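Local coordinates for protein HPV18 E7 (Human papillomavirus type 18, PDB 6IWD) that probably drives quiescent host cells into S phase so that the virus can use their replication machinery, and is seen here as its zinc-binding C-terminal domain, at residues Gln7-Leu12 / Asp31-Phe36; Gln38-Leu41 / Ser45-Cys48. All coordinates share one frame; numbering follows the deposited sequence.

From the N terminus, strand 7-14 runs antiparallel to strand 21-28, with the first zinc-binding cysteines, Cys15 and Cys18, in the turn between them. Helix 30-41 then folds back over this hairpin, and contact 1 (7-12 with 31-36) closes the loop by setting the first turns of the helix on the first strand. Contact 2 (38-41 with 45-48) opens only afterwards, so the two follow in series without nesting or crossing; it joins the C-terminal part of the helix to short strand 45-46, from which the chain runs on to the zinc ligand Cys48. The two cores merge where Met11 CE packs 3.5 Å from Phe40 CE1 and Phe36 CZ lies 3.9 Å from Phe46 CZ.

Contact 1: residues Gln7-Leu12 / Asp31-Phe36; sequences QRHTML and DDLRAF
His9 receives the tip of Leu33 over its ring, and Met11 fits against Leu33 and Phe36, where helix 30-41 packs on the first strand of the zinc-domain beta hairpin. Strand and helix segments run almost in the same direction, their axes 15° apart and 10.7 Å at closest approach. Leu33 CD2 stands above the centre of the imidazole, 3.6 Å from the centroid of the His9 ring and 10° off its normal, a CH-pi contact. The other branch, CD1, turns to the sulfur of Met11. Met11 keeps CG anti to its carbonyl carbon (chi1 -64°) and bends again at chi2 and chi3, which folds the thioether back beside Leu33 instead of extending it. The Met11 and Phe36 side chains pass alongside one another, pointing opposite ways, and the sulfur meets the Phe36 ring obliquely, a loose Met-aromatic contact. Backbone hydrogen bonds between His9 and Val26 and between Met11 and Leu24 hold this strand to its hairpin partner, while Leu39 of the second subunit packs on Phe36. Between Met11 and Phe36 the nearest atoms are CG of the methionine and CE2 of the ring, 3.9 Å apart.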
loop_
_atom_site.group_PDB
_atom_site.type_symbol
_atom_site.label_atom_id
_atom_site.label_comp_id
_atom_site.label_asym_id
_atom_site.label_seq_id
_atom_site.Cartn_x
_atom_site.Cartn_y
_atom_site.Cartn_z
ATOM N N GLN B 7 -7.584 -14.843 2.427
ATOM C CA GLN B 7 -8.763 -15.028 3.257
ATOM C C GLN B 7 -9.748 -13.895 3.009
ATOM O O GLN B 7 -9.398 -12.844 2.463
ATOM C CB GLN B 7 -8.393 -15.097 4.745
ATOM C CG GLN B 7 -7.636 -16.365 5.144
ATOM C CD GLN B 7 -8.512 -17.616 5.118
ATOM O OE1 GLN B 7 -9.077 -17.979 4.085
ATOM N NE2 GLN B 7 -8.619 -18.283 6.262
ATOM N N ARG B 8 -10.995 -14.123 3.403
ATOM C CA ARG B 8 -12.027 -13.106 3.270
ATOM C C ARG B 8 -12.002 -12.192 4.488
ATOM O O ARG B 8 -11.940 -12.671 5.627
ATOM C CB ARG B 8 -13.407 -13.740 3.110
ATOM C CG ARG B 8 -14.539 -12.756 3.328
ATOM C CD ARG B 8 -15.716 -13.028 2.432
ATOM N NE ARG B 8 -15.384 -13.928 1.329
ATOM C CZ ARG B 8 -16.264 -14.310 0.412
ATOM N NH1 ARG B 8 -17.510 -13.856 0.474
ATOM N NH2 ARG B 8 -15.904 -15.135 -0.566
ATOM N N HIS B 9 -12.035 -10.881 4.242
ATOM C CA HIS B 9 -12.062 -9.877 5.296
ATOM C C HIS B 9 -13.108 -8.828 4.960
ATOM O O HIS B 9 -13.375 -8.555 3.787
ATOM C CB HIS B 9 -10.700 -9.198 5.472
ATOM C CG HIS B 9 -9.549 -10.150 5.486
ATOM N ND1 HIS B 9 -9.170 -10.841 6.618
ATOM C CD2 HIS B 9 -8.688 -10.526 4.509
ATOM C CE1 HIS B 9 -8.131 -11.607 6.334
ATOM N NE2 HIS B 9 -7.819 -11.435 5.063
ATOM N N THR B 10 -13.701 -8.234 5.991
ATOM C CA THR B 10 -14.643 -7.141 5.797
ATOM C C THR B 10 -14.053 -5.858 6.364
ATOM O O THR B 10 -13.561 -5.844 7.495
ATOM C CB THR B 10 -15.998 -7.432 6.448
ATOM O OG1 THR B 10 -16.547 -8.624 5.880
ATOM C CG2 THR B 10 -16.971 -6.280 6.187
ATOM N N MET B 11 -14.093 -4.794 5.570
ATOM C CA MET B 11 -13.642 -3.471 5.985
ATOM C C MET B 11 -14.855 -2.564 6.132
ATOM O O MET B 11 -15.568 -2.317 5.154
ATOM C CB MET B 11 -12.668 -2.878 4.971
ATOM C CG MET B 11 -11.366 -3.639 4.820
ATOM S SD MET B 11 -10.196 -3.261 6.138
ATOM C CE MET B 11 -10.118 -1.474 6.018
ATOM N N LEU B 12 -15.083 -2.061 7.342
ATOM C CA LEU B 12 -16.104 -1.050 7.591
ATOM C C LEU B 12 -15.470 0.332 7.570
ATOM O O LEU B 12 -14.444 0.560 8.213
ATOM C CB LEU B 12 -16.799 -1.279 8.933
ATOM C CG LEU B 12 -17.725 -2.495 8.974
ATOM C CD1 LEU B 12 -17.803 -3.061 10.388
ATOM C CD2 LEU B 12 -19.104 -2.086 8.470
ATOM N N ASP B 31 -0.643 -9.531 4.387
ATOM C CA ASP B 31 0.165 -8.343 4.116
ATOM C C ASP B 31 -0.599 -7.326 3.278
ATOM O O ASP B 31 -0.478 -6.113 3.503
ATOM C CB ASP B 31 1.466 -8.716 3.409
ATOM C CG ASP B 31 2.461 -9.401 4.324
ATOM O OD1 ASP B 31 2.255 -9.404 5.561
ATOM O OD2 ASP B 31 3.462 -9.931 3.794
ATOM N N ASP B 32 -1.360 -7.789 2.282
ATOM C CA ASP B 32 -2.098 -6.824 1.467
ATOM C C ASP B 32 -3.272 -6.235 2.240
ATOM O O ASP B 32 -3.640 -5.074 2.022
ATOM C CB ASP B 32 -2.572 -7.468 0.159
ATOM C CG ASP B 32 -1.426 -7.692 -0.846
ATOM O OD1 ASP B 32 -0.426 -6.930 -0.845
ATOM O OD2 ASP B 32 -1.531 -8.644 -1.651
ATOM N N LEU B 33 -3.844 -7.001 3.172
ATOM C CA LEU B 33 -4.870 -6.450 4.047
ATOM C C LEU B 33 -4.301 -5.320 4.899
ATOM O O LEU B 33 -4.912 -4.254 5.021
ATOM C CB LEU B 33 -5.469 -7.552 4.928
ATOM C CG LEU B 33 -6.400 -7.002 6.019
ATOM C CD1 LEU B 33 -7.606 -6.307 5.424
ATOM C CD2 LEU B 33 -6.847 -8.098 6.982
ATOM N N ARG B 34 -3.126 -5.538 5.505
ATOM C CA ARG B 34 -2.516 -4.488 6.325
ATOM C C ARG B 34 -2.217 -3.253 5.488
ATOM O O ARG B 34 -2.461 -2.119 5.926
ATOM C CB ARG B 34 -1.225 -4.997 6.973
ATOM C CG ARG B 34 -0.695 -4.082 8.065
ATOM C CD ARG B 34 -1.571 -4.198 9.288
ATOM N NE ARG B 34 -1.306 -5.460 9.968
ATOM C CZ ARG B 34 -2.195 -6.147 10.681
ATOM N NH1 ARG B 34 -3.452 -5.735 10.801
ATOM N NH2 ARG B 34 -1.821 -7.278 11.245
ATOM N N ALA B 35 -1.690 -3.457 4.275
ATOM C CA ALA B 35 -1.388 -2.331 3.398
ATOM C C ALA B 35 -2.644 -1.535 3.063
ATOM O O ALA B 35 -2.608 -0.300 2.993
ATOM C CB ALA B 35 -0.708 -2.839 2.126
ATOM N N PHE B 36 -3.760 -2.234 2.838
ATOM C CA PHE B 36 -5.042 -1.595 2.558
ATOM C C PHE B 36 -5.546 -0.811 3.769
ATOM O O PHE B 36 -5.990 0.337 3.636
ATOM C CB PHE B 36 -6.039 -2.681 2.134
ATOM C CG PHE B 36 -7.383 -2.170 1.659
ATOM C CD1 PHE B 36 -7.494 -1.028 0.888
ATOM C CD2 PHE B 36 -8.534 -2.900 1.931
ATOM C CE1 PHE B 36 -8.749 -0.583 0.446
ATOM C CE2 PHE B 36 -9.781 -2.469 1.484
ATOM C CZ PHE B 36 -9.886 -1.317 0.739
#

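Contact 2: residues Gln38-Leu41 / Ser45-Cys48; sequences QLFL and SFVC. With ZN (zinc ion), chain F.
Phe40 and Phe46 share one first torsion: each has CG anti to its own carbonyl carbon and beside the backbone N (chi1 near -76°). Neither CB points straight across the gap, yet both rings reach into it from their two backbones, and the outer CE2-CZ end of the Phe40 ring comes against the CD1-CE1 side of Phe46, obliquely to both rings. The two side chains cross at about a right angle, whereas the ring planes are only 22° apart. The centroids of the Phe40 and Phe46 rings are 5.6 Å apart, and the displacement leaves little ring area face against face, so this is a shifted aromatic pair and not a full stack. CZ of Phe40 sits 3.4 Å from CE1 of Phe46, and CE2 of Phe40 lies 3.7 Å from CD1 of Phe46.

This pair joins the C-terminal part of helix 30-41 to strand 45-46 in the hydrophobic core. Phe36 meets the Phe40 ring edge-to-face, and Ile22 and Leu24 of the hairpin lie against Phe46. The strand itself pairs antiparallel with a strand of the second subunit, which carries the sheet across the dimer interface.

Two residues beyond Phe46 the chain reaches the metal. The first torsion of Cys48 places SG between the backbone N and the carbonyl carbon, and SG binds the zinc ion at 2.2 Å. Cys15, Cys18 and Cys51 complete the four-cysteine site. Cys48 is also the N-cap of helix 49-52, its side chain capping a backbone N just after Cys48. Such a bond, with the metal, would be expected to stabilise negative charge on the sulfur, consistent with a thiolate ligand, while the phenylalanine pair offers apolar and weak aromatic contact between the two segments.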
loop_
_atom_site.group_PDB
_atom_site.type_symbol
_atom_site.label_atom_id
_atom_site.label_comp_id
_atom_site.label_asym_id
_atom_site.label_seq_id
_atom_site.Cartn_x
_atom_site.Cartn_y
_atom_site.Cartn_z
ATOM N N GLN B 38 -3.668 0.503 6.053
ATOM C CA GLN B 38 -2.808 1.681 6.170
ATOM C C GLN B 38 -3.247 2.806 5.228
ATOM O O GLN B 38 -3.123 3.990 5.577
ATOM C CB GLN B 38 -1.348 1.277 5.912
ATOM C CG GLN B 38 -0.332 2.419 6.043
ATOM C CD GLN B 38 -0.347 3.062 7.429
ATOM O OE1 GLN B 38 -0.251 2.378 8.436
ATOM N NE2 GLN B 38 -0.474 4.382 7.474
ATOM N N LEU B 39 -3.795 2.465 4.055
ATOM C CA LEU B 39 -4.239 3.511 3.127
ATOM C C LEU B 39 -5.363 4.349 3.726
ATOM O O LEU B 39 -5.430 5.560 3.486
ATOM C CB LEU B 39 -4.674 2.892 1.794
ATOM C CG LEU B 39 -3.546 2.221 1.007
ATOM C CD1 LEU B 39 -4.005 1.754 -0.391
ATOM C CD2 LEU B 39 -2.359 3.163 0.896
ATOM N N PHE B 40 -6.258 3.726 4.513
ATOM C CA PHE B 40 -7.303 4.491 5.196
ATOM C C PHE B 40 -6.718 5.454 6.212
ATOM O O PHE B 40 -7.348 6.463 6.551
ATOM C CB PHE B 40 -8.291 3.556 5.908
ATOM C CG PHE B 40 -9.246 2.849 4.985
ATOM C CD1 PHE B 40 -8.906 1.629 4.414
ATOM C CD2 PHE B 40 -10.491 3.391 4.704
ATOM C CE1 PHE B 40 -9.789 0.969 3.565
ATOM C CE2 PHE B 40 -11.376 2.735 3.858
ATOM C CZ PHE B 40 -11.026 1.533 3.291
ATOM N N LEU B 41 -5.544 5.138 6.750
ATOM C CA LEU B 41 -4.897 6.006 7.720
ATOM C C LEU B 41 -4.026 7.058 7.054
ATOM O O LEU B 41 -3.501 7.939 7.741
ATOM C CB LEU B 41 -4.062 5.167 8.684
ATOM C CG LEU B 41 -4.926 4.230 9.533
ATOM C CD1 LEU B 41 -4.041 3.184 10.191
ATOM C CD2 LEU B 41 -5.699 5.066 10.573
ATOM N N SER B 45 -10.130 7.385 0.952
ATOM C CA SER B 45 -11.505 7.381 1.427
ATOM C C SER B 45 -12.407 6.858 0.321
ATOM O O SER B 45 -12.132 7.063 -0.861
ATOM C CB SER B 45 -11.984 8.793 1.832
ATOM O OG SER B 45 -11.260 9.306 2.939
ATOM N N PHE B 46 -13.496 6.204 0.708
ATOM C CA PHE B 46 -14.470 5.700 -0.247
ATOM C C PHE B 46 -15.719 6.572 -0.281
ATOM O O PHE B 46 -16.097 7.195 0.715
ATOM C CB PHE B 46 -14.849 4.255 0.073
ATOM C CG PHE B 46 -13.810 3.276 -0.352
ATOM C CD1 PHE B 46 -12.664 3.093 0.411
ATOM C CD2 PHE B 46 -13.950 2.571 -1.543
ATOM C CE1 PHE B 46 -11.678 2.205 0.002
ATOM C CE2 PHE B 46 -12.980 1.675 -1.951
ATOM C CZ PHE B 46 -11.839 1.486 -1.179
ATOM N N VAL B 47 -16.337 6.629 -1.459
ATOM C CA VAL B 47 -17.580 7.350 -1.695
ATOM C C VAL B 47 -18.688 6.320 -1.869
ATOM O O VAL B 47 -18.551 5.389 -2.672
ATOM C CB VAL B 47 -17.474 8.256 -2.936
ATOM C CG1 VAL B 47 -18.742 9.060 -3.112
ATOM C CG2 VAL B 47 -16.253 9.173 -2.833
ATOM N N CYS B 48 -19.779 6.481 -1.118
ATOM C CA CYS B 48 -20.873 5.525 -1.194
ATOM C C CYS B 48 -21.528 5.600 -2.573
ATOM O O CYS B 48 -21.297 6.547 -3.325
ATOM C CB CYS B 48 -21.890 5.772 -0.071
ATOM S SG CYS B 48 -22.961 7.235 -0.211
HETATM ZN ZN ZN F . -22.269 9.053 0.719
#